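Local coordinates for protein D-alanine--D-alanine ligase (Coxiella burnetii, PDB 3TQT) that joins two D-alanine molecules into D-alanyl-D-alanine at the expense of ATP, supplying the dipeptide for peptidoglycan of the bacterial cell wall, at residues T144-L148 / V314-N318; I230-V234 / I283-I288; G12-H18 / F43-G48. All coordinates share one frame; numbering follows the deposited sequence.

Contact 1. Residues T144-L148 / V314-N318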
loop_
_atom_site.group_PDB
_atom_site.type_symbol
_atom_site.label_atom_id
_atom_site.label_comp_id
_atom_site.label_asym_id
_atom_site.label_seq_id
_atom_site.Cartn_x
_atom_site.Cartn_y
_atom_site.Cartn_z
ATOM N N THR A 144 0.271 -4.025 -11.036
ATOM C CA THR A 144 1.678 -4.339 -11.274
ATOM C C THR A 144 2.006 -4.170 -12.752
ATOM O O THR A 144 2.971 -3.500 -13.122
ATOM C CB THR A 144 2.026 -5.809 -10.914
ATOM O OG1 THR A 144 1.404 -6.178 -9.683
ATOM C CG2 THR A 144 3.535 -5.974 -10.791
ATOM N N LYS A 145 1.186 -4.781 -13.601
ATOM C CA LYS A 145 1.435 -4.720 -15.036
ATOM C C LYS A 145 1.317 -3.311 -15.582
ATOM O O LYS A 145 2.040 -2.940 -16.505
ATOM C CB LYS A 145 0.509 -5.674 -15.789
ATOM C CG LYS A 145 0.943 -7.124 -15.654
ATOM C CD LYS A 145 -0.047 -8.038 -16.352
ATOM C CE LYS A 145 0.375 -9.482 -16.207
ATOM N NZ LYS A 145 -0.394 -10.296 -17.163
ATOM N N THR A 146 0.425 -2.518 -14.998
ATOM C CA THR A 146 0.263 -1.142 -15.433
ATOM C C THR A 146 1.581 -0.411 -15.218
ATOM O O THR A 146 2.073 0.297 -16.099
ATOM C CB THR A 146 -0.826 -0.432 -14.612
ATOM O OG1 THR A 146 -2.094 -1.031 -14.896
ATOM C CG2 THR A 146 -0.883 1.056 -14.956
ATOM N N VAL A 147 2.151 -0.589 -14.034
ATOM C CA VAL A 147 3.372 0.112 -13.682
ATOM C C VAL A 147 4.533 -0.411 -14.530
ATOM O O VAL A 147 5.328 0.373 -15.055
ATOM C CB VAL A 147 3.656 -0.008 -12.176
ATOM C CG1 VAL A 147 5.043 0.500 -11.855
ATOM C CG2 VAL A 147 2.577 0.753 -11.382
ATOM N N LEU A 148 4.608 -1.731 -14.693
ATOM C CA LEU A 148 5.680 -2.325 -15.488
ATOM C C LEU A 148 5.616 -1.860 -16.928
ATOM O O LEU A 148 6.616 -1.422 -17.499
ATOM C CB LEU A 148 5.625 -3.850 -15.435
ATOM C CG LEU A 148 5.930 -4.419 -14.043
ATOM C CD1 LEU A 148 5.770 -5.943 -14.042
ATOM C CD2 LEU A 148 7.325 -3.997 -13.609
ATOM N N VAL A 314 6.979 -10.586 -18.258
ATOM C CA VAL A 314 6.679 -10.642 -16.840
ATOM C C VAL A 314 5.202 -10.967 -16.695
ATOM O O VAL A 314 4.362 -10.390 -17.383
ATOM C CB VAL A 314 6.998 -9.318 -16.114
ATOM C CG1 VAL A 314 6.578 -9.419 -14.664
ATOM C CG2 VAL A 314 8.485 -8.991 -16.217
ATOM N N ASN A 315 4.882 -11.912 -15.819
ATOM C CA ASN A 315 3.483 -12.134 -15.477
ATOM C C ASN A 315 3.120 -11.611 -14.095
ATOM O O ASN A 315 2.014 -11.118 -13.882
ATOM C CB ASN A 315 3.126 -13.609 -15.542
ATOM C CG ASN A 315 1.630 -13.830 -15.690
ATOM O OD1 ASN A 315 0.956 -13.108 -16.438
ATOM N ND2 ASN A 315 1.098 -14.811 -14.971
ATOM N N GLU A 316 4.047 -11.735 -13.149
ATOM C CA GLU A 316 3.719 -11.437 -11.765
ATOM C C GLU A 316 4.989 -11.164 -10.960
ATOM O O GLU A 316 6.056 -11.677 -11.282
ATOM C CB GLU A 316 2.939 -12.610 -11.143
ATOM C CG GLU A 316 2.554 -12.416 -9.685
ATOM C CD GLU A 316 1.585 -13.485 -9.177
ATOM O OE1 GLU A 316 1.434 -14.527 -9.843
ATOM O OE2 GLU A 316 0.967 -13.275 -8.110
ATOM N N ILE A 317 4.861 -10.325 -9.937
ATOM C CA ILE A 317 5.922 -10.144 -8.935
ATOM C C ILE A 317 5.358 -10.517 -7.574
ATOM O O ILE A 317 4.356 -9.956 -7.143
ATOM C CB ILE A 317 6.411 -8.677 -8.890
ATOM C CG1 ILE A 317 6.812 -8.236 -10.306
ATOM C CG2 ILE A 317 7.588 -8.523 -7.871
ATOM C CD1 ILE A 317 7.218 -6.785 -10.415
ATOM N N ASN A 318 6.002 -11.463 -6.907
ATOM C CA ASN A 318 5.533 -11.967 -5.625
ATOM C C ASN A 318 6.465 -11.486 -4.542
ATOM O O ASN A 318 7.644 -11.840 -4.559
ATOM C CB ASN A 318 5.575 -13.489 -5.623
ATOM C CG ASN A 318 4.725 -14.079 -6.697
ATOM O OD1 ASN A 318 3.514 -14.216 -6.535
ATOM N ND2 ASN A 318 5.344 -14.412 -7.824
HETATM O O HOH W 1 2.255 -9.069 -9.446
#

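Contact 2. Residues I230-V234 / I283-I288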
loop_
_atom_site.group_PDB
_atom_site.type_symbol
_atom_site.label_atom_id
_atom_site.label_comp_id
_atom_site.label_asym_id
_atom_site.label_seq_id
_atom_site.Cartn_x
_atom_site.Cartn_y
_atom_site.Cartn_z
ATOM N N ILE A 230 8.930 -19.302 -16.141
ATOM C CA ILE A 230 10.278 -19.149 -15.618
ATOM C C ILE A 230 10.216 -18.183 -14.445
ATOM O O ILE A 230 9.443 -17.216 -14.463
ATOM C CB ILE A 230 11.214 -18.604 -16.703
ATOM C CG1 ILE A 230 11.206 -19.538 -17.927
ATOM C CG2 ILE A 230 12.630 -18.400 -16.150
ATOM C CD1 ILE A 230 11.604 -20.961 -17.618
ATOM N N GLU A 231 10.989 -18.462 -13.404
ATOM C CA GLU A 231 10.979 -17.605 -12.234
ATOM C C GLU A 231 12.389 -17.142 -11.934
ATOM O O GLU A 231 13.360 -17.783 -12.327
ATOM C CB GLU A 231 10.401 -18.348 -11.038
ATOM C CG GLU A 231 9.029 -18.927 -11.300
ATOM C CD GLU A 231 8.452 -19.579 -10.070
ATOM O OE1 GLU A 231 9.236 -19.869 -9.142
ATOM O OE2 GLU A 231 7.224 -19.778 -10.024
ATOM N N CYS A 232 12.489 -16.012 -11.251
ATOM C CA CYS A 232 13.783 -15.459 -10.900
ATOM C C CYS A 232 13.666 -14.779 -9.547
ATOM O O CYS A 232 12.759 -13.979 -9.317
ATOM C CB CYS A 232 14.239 -14.470 -11.974
ATOM S SG CYS A 232 15.878 -13.778 -11.702
ATOM N N ALA A 233 14.574 -15.126 -8.646
ATOM C CA ALA A 233 14.563 -14.573 -7.305
ATOM C C ALA A 233 15.428 -13.331 -7.303
ATOM O O ALA A 233 16.571 -13.365 -7.748
ATOM C CB ALA A 233 15.091 -15.583 -6.312
ATOM N N VAL A 234 14.867 -12.231 -6.816
ATOM C CA VAL A 234 15.597 -10.973 -6.702
ATOM C C VAL A 234 15.833 -10.644 -5.230
ATOM O O VAL A 234 14.969 -10.864 -4.373
ATOM C CB VAL A 234 14.836 -9.826 -7.387
ATOM C CG1 VAL A 234 15.591 -8.500 -7.236
ATOM C CG2 VAL A 234 14.620 -10.146 -8.860
ATOM N N ILE A 283 16.009 -12.499 -18.571
ATOM C CA ILE A 283 15.228 -12.821 -17.389
ATOM C C ILE A 283 15.812 -12.122 -16.159
ATOM O O ILE A 283 15.106 -11.469 -15.398
ATOM C CB ILE A 283 15.173 -14.337 -17.182
ATOM C CG1 ILE A 283 14.355 -14.975 -18.318
ATOM C CG2 ILE A 283 14.580 -14.658 -15.812
ATOM C CD1 ILE A 283 14.395 -16.477 -18.349
ATOM N N GLN A 284 17.116 -12.246 -15.974
ATOM C CA GLN A 284 17.746 -11.652 -14.810
ATOM C C GLN A 284 17.646 -10.128 -14.839
ATOM O O GLN A 284 17.317 -9.505 -13.826
ATOM C CB GLN A 284 19.192 -12.134 -14.676
ATOM C CG GLN A 284 19.278 -13.591 -14.235
ATOM C CD GLN A 284 20.680 -14.150 -14.320
ATOM O OE1 GLN A 284 21.393 -13.923 -15.294
ATOM N NE2 GLN A 284 21.084 -14.882 -13.294
ATOM N N GLN A 285 17.888 -9.522 -15.999
ATOM C CA GLN A 285 17.890 -8.066 -16.048
ATOM C C GLN A 285 16.497 -7.489 -15.870
ATOM O O GLN A 285 16.321 -6.483 -15.182
ATOM C CB GLN A 285 18.503 -7.530 -17.334
ATOM C CG GLN A 285 18.665 -6.011 -17.299
ATOM C CD GLN A 285 19.641 -5.547 -16.220
ATOM O OE1 GLN A 285 20.838 -5.813 -16.308
ATOM N NE2 GLN A 285 19.129 -4.856 -15.193
ATOM N N ILE A 286 15.514 -8.127 -16.486
ATOM C CA ILE A 286 14.138 -7.663 -16.392
ATOM C C ILE A 286 13.625 -7.875 -14.976
ATOM O O ILE A 286 12.908 -7.034 -14.437
ATOM C CB ILE A 286 13.221 -8.387 -17.399
ATOM C CG1 ILE A 286 13.643 -8.036 -18.830
ATOM C CG2 ILE A 286 11.769 -7.978 -17.185
ATOM C CD1 ILE A 286 12.844 -8.754 -19.881
ATOM N N ALA A 287 14.005 -8.986 -14.361
ATOM C CA ALA A 287 13.618 -9.204 -12.956
ATOM C C ALA A 287 14.107 -8.054 -12.067
ATOM O O ALA A 287 13.356 -7.529 -11.236
ATOM C CB ALA A 287 14.132 -10.545 -12.447
ATOM N N ILE A 288 15.366 -7.667 -12.248
ATOM C CA ILE A 288 15.949 -6.571 -11.492
ATOM C C ILE A 288 15.268 -5.252 -11.828
ATOM O O ILE A 288 14.933 -4.481 -10.938
ATOM C CB ILE A 288 17.456 -6.446 -11.758
ATOM C CG1 ILE A 288 18.204 -7.556 -11.023
ATOM C CG2 ILE A 288 17.952 -5.083 -11.326
ATOM C CD1 ILE A 288 19.603 -7.779 -11.551
#

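Contact 3. Residues G12-H18 / F43-G48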
loop_
_atom_site.group_PDB
_atom_site.type_symbol
_atom_site.label_atom_id
_atom_site.label_comp_id
_atom_site.label_asym_id
_atom_site.label_seq_id
_atom_site.Cartn_x
_atom_site.Cartn_y
_atom_site.Cartn_z
ATOM N N GLY A 12 0.912 -17.482 9.473
ATOM C CA GLY A 12 -0.484 -17.838 9.621
ATOM C C GLY A 12 -1.318 -16.820 8.872
ATOM O O GLY A 12 -1.167 -16.647 7.660
ATOM N N GLY A 13 -2.194 -16.144 9.605
ATOM C CA GLY A 13 -2.961 -15.038 9.063
ATOM C C GLY A 13 -4.313 -15.465 8.533
ATOM O O GLY A 13 -4.570 -16.653 8.336
ATOM N N GLN A 14 -5.184 -14.483 8.320
ATOM C CA GLN A 14 -6.486 -14.742 7.735
ATOM C C GLN A 14 -6.294 -14.694 6.227
ATOM O O GLN A 14 -6.503 -13.667 5.580
ATOM C CB GLN A 14 -7.490 -13.702 8.200
ATOM C CG GLN A 14 -7.446 -13.460 9.691
ATOM C CD GLN A 14 -8.540 -12.530 10.153
ATOM O OE1 GLN A 14 -9.703 -12.929 10.264
ATOM N NE2 GLN A 14 -8.181 -11.279 10.418
ATOM N N SER A 15 -5.853 -15.822 5.690
ATOM C CA SER A 15 -5.458 -15.930 4.300
ATOM C C SER A 15 -5.562 -17.398 3.958
ATOM O O SER A 15 -5.329 -18.256 4.814
ATOM C CB SER A 15 -4.011 -15.459 4.133
ATOM O OG SER A 15 -3.499 -15.801 2.861
ATOM N N THR A 16 -5.917 -17.694 2.717
ATOM C CA THR A 16 -6.038 -19.078 2.291
ATOM C C THR A 16 -4.664 -19.744 2.176
ATOM O O THR A 16 -4.568 -20.960 2.031
ATOM C CB THR A 16 -6.811 -19.194 0.965
ATOM O OG1 THR A 16 -7.008 -20.578 0.645
ATOM C CG2 THR A 16 -6.050 -18.506 -0.156
ATOM N N GLU A 17 -3.596 -18.949 2.247
ATOM C CA GLU A 17 -2.252 -19.521 2.226
ATOM C C GLU A 17 -1.695 -19.705 3.642
ATOM O O GLU A 17 -0.496 -19.864 3.825
ATOM C CB GLU A 17 -1.291 -18.685 1.381
ATOM C CG GLU A 17 -1.448 -18.892 -0.117
ATOM C CD GLU A 17 -2.488 -17.977 -0.724
ATOM O OE1 GLU A 17 -2.400 -16.750 -0.500
ATOM O OE2 GLU A 17 -3.394 -18.486 -1.423
ATOM N N HIS A 18 -2.592 -19.688 4.622
ATOM C CA HIS A 18 -2.250 -19.833 6.036
ATOM C C HIS A 18 -1.282 -20.995 6.286
ATOM O O HIS A 18 -0.241 -20.822 6.917
ATOM C CB HIS A 18 -3.542 -20.047 6.824
ATOM C CG HIS A 18 -3.375 -20.038 8.312
ATOM N ND1 HIS A 18 -3.007 -21.161 9.028
ATOM C CD2 HIS A 18 -3.587 -19.065 9.229
ATOM C CE1 HIS A 18 -2.984 -20.873 10.313
ATOM N NE2 HIS A 18 -3.329 -19.605 10.467
ATOM N N PHE A 43 2.250 -15.938 15.716
ATOM C CA PHE A 43 1.229 -16.674 14.991
ATOM C C PHE A 43 -0.069 -15.887 14.968
ATOM O O PHE A 43 -0.563 -15.473 16.008
ATOM C CB PHE A 43 0.997 -18.038 15.653
ATOM C CG PHE A 43 -0.073 -18.859 14.991
ATOM C CD1 PHE A 43 0.034 -19.208 13.655
ATOM C CD2 PHE A 43 -1.183 -19.289 15.709
ATOM C CE1 PHE A 43 -0.938 -19.975 13.045
ATOM C CE2 PHE A 43 -2.163 -20.053 15.104
ATOM C CZ PHE A 43 -2.041 -20.399 13.769
ATOM N N ILE A 44 -0.614 -15.683 13.772
ATOM C CA ILE A 44 -1.911 -15.051 13.620
ATOM C C ILE A 44 -2.870 -16.147 13.224
ATOM O O ILE A 44 -2.693 -16.768 12.179
ATOM C CB ILE A 44 -1.884 -13.993 12.507
ATOM C CG1 ILE A 44 -0.773 -12.970 12.785
ATOM C CG2 ILE A 44 -3.259 -13.339 12.352
ATOM C CD1 ILE A 44 -0.651 -11.888 11.734
ATOM N N ASP A 45 -3.875 -16.405 14.050
ATOM C CA ASP A 45 -4.788 -17.496 13.739
ATOM C C ASP A 45 -5.837 -17.082 12.714
ATOM O O ASP A 45 -5.780 -15.988 12.143
ATOM C CB ASP A 45 -5.438 -18.066 15.008
ATOM C CG ASP A 45 -6.421 -17.108 15.658
ATOM O OD1 ASP A 45 -6.818 -16.110 15.016
ATOM O OD2 ASP A 45 -6.809 -17.372 16.817
ATOM N N HIS A 46 -6.795 -17.967 12.476
ATOM C CA HIS A 46 -7.757 -17.758 11.403
ATOM C C HIS A 46 -8.753 -16.630 11.651
ATOM O O HIS A 46 -9.351 -16.107 10.705
ATOM C CB HIS A 46 -8.485 -19.064 11.069
ATOM C CG HIS A 46 -7.646 -20.028 10.290
ATOM N ND1 HIS A 46 -7.229 -19.775 9.000
ATOM C CD2 HIS A 46 -7.131 -21.236 10.621
ATOM C CE1 HIS A 46 -6.504 -20.791 8.567
ATOM N NE2 HIS A 46 -6.427 -21.689 9.533
ATOM N N VAL A 47 -8.936 -16.251 12.909
ATOM C CA VAL A 47 -9.800 -15.115 13.214
ATOM C C VAL A 47 -8.996 -13.851 13.494
ATOM O O VAL A 47 -9.550 -12.833 13.903
ATOM C CB VAL A 47 -10.755 -15.399 14.393
ATOM C CG1 VAL A 47 -11.636 -16.602 14.082
ATOM C CG2 VAL A 47 -9.975 -15.618 15.674
ATOM N N GLY A 48 -7.687 -13.917 13.279
ATOM C CA GLY A 48 -6.854 -12.734 13.378
ATOM C C GLY A 48 -6.309 -12.441 14.761
ATOM O O GLY A 48 -5.864 -11.329 15.029
#

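Contact 1. Residues T144-L148 / V314-N318
Helix 141-150 packs here against 312-318, an outermost strand of the antiparallel five-stranded sheet of the ATP-grasp fold, through T144, K145 and L148 on the helix and V314, N315 and I317 on the strand. The short axes approach to 9.3 Å at 112°, so the helix runs across the strand, and the touching residues are mostly buried. L148 supplies the apolar centre. Its CD1 lies 3.6 Å from V314 CG1, where the two side chains cross at about a right angle, and it meets I317 CD1 tip to tip at 4.0 Å. T144 flanks this group: with CG2 anti to the backbone N, the methyl is directed at the strand and stops 3.8 Å from I317 CD1. Its OG1, hydrogen-bonded to V137 O, also accepts at 3.0 Å from a water that ties helix to strand, the same water accepting from I317 N at 2.9 Å.

The strand itself is irregular. N315 and E316 both face D303 in a classic beta bulge, and the bulge lies beside the predicted magnesium ligands D303, E316 and N318. The CB of E316 is directed away from the helix, consistent with one side of the strand serving the metals while V314 and I317 pack behind it.

The K145 chain, extended beyond CG, runs out to N315. Its ammonium group forms a salt bridge with E222, a predicted ATP-site residue, and a hydrogen bond with V156 O; these partners would tend to stabilise its positive charge. At the far end of the lysine, NZ donates to N315 OD1 over 3.2 Å, with a C=O...N angle of 151° and the nitrogen tilted 27° from the carbonyl plane.

Contact 2. Residues I230-V234 / I283-I288
C232 projects from strand 228-236 onto helix 277-293, and its side chain sits between I283 and A287. Its CB lies 3.9 Å from I283 CG2 and 4.0 Å from A287 CB, on side chains one helical turn apart. With chi1 at -177°, the sulfur is anti to the backbone N, and SG reaches across to A287 CB at 3.7 Å and borders Q284 CA at 4.2 Å. The small A287 methyl is shared with the next inward-facing strand residue: V234 CG2 meets it at 3.6 Å. On the other side of C232, I230 CG2 touches I283 CD1 at 3.4 Å, tighter than usual van der Waals contact, with the two isoleucines crossing at about a right angle. The alternation of I230, C232 and V234 toward the helix, with E231 and A233 directed away, is the two-faced pattern of a beta strand covered by a helix. The short axes make an angle of 53° and approach to 8.6 Å. Strand 228-236 lies between 241-249 and 298-306 in the antiparallel ATP-grasp sheet; helix 277-293 packs on one face, while helix 328-335 meets E231 and A233 on the other.

Contact 3. Residues G12-H18 / F43-G48
A glycine-rich loop after the first strand of the N-terminal domain, G12-H18, meets the end of strand 37-44 and the turn beyond it in an aromatic cluster of H18, F43 and H46. The H18 ring is at its centre. H46 lies over one face in a face-to-face stack, the centroids 3.8 Å apart and the planes inclined at 28°; the closest atoms are H46 CE1 and H18 CG at 3.2 Å. G12 CA lies over the opposite face, toward the rim, so the imidazole is held between glycine backbone and histidine ring. F43 meets it differently, rim to rim with the planes at 77°, and F43 CE1 comes 3.5 Å from H18 CE1. With CG anti to the backbone N, H18 directs its ring from the start of helix 18-31 back over the loop.

Strands 5-12 and 37-44 are parallel neighbours in the domain's sheet, and helix 18-31 links them in a beta-alpha-beta crossover. The loop therefore lies at a strand-to-helix junction, consistent with the Rossmann-like N-terminal domain of D-Ala-D-Ala ligases. A parallel bridge pairs G12 with I44. Just beyond it, G13 N donates to I44 O at 2.7 Å and nearly straight (175° at hydrogen); H18 NE2 adds only a weak bond to the same oxygen.

Both segments then turn, each with a side chain accepting from a backbone N-H. S15 OG accepts from E17 N in an ST turn, and D45 OD1 accepts from V47 N in an Asx turn, met from above the carboxylate plane. D45 OD2 forms a salt bridge with R49. The extended Q14 side chain lies alongside the second turn, its CD 3.5 Å from G48 N, while NE2 donates to N124 OD1 of the second subunit.

Contact 3 comes first along the chain, within the N-terminal domain; both segments of contact 2 fall between those of contact 1 in the sequence. Contacts 1 and 2 belong to the ATP-grasp region, have centres about 12 Å apart, and reach the same antiparallel sheet. They touch directly where V314 CG2 packs on I286 CG2 at 3.6 Å, making helix 277-293 a partner of both. Contact 3 lies on the opposite side of the chain's centre, about 26 Å from contact 1 and 29 Å from contact 2 between centres. T146 and V147, on the helix of contact 1, and Q14 and T16, in contact 3, touch the second subunit, consistent with an interface drawing on both regions.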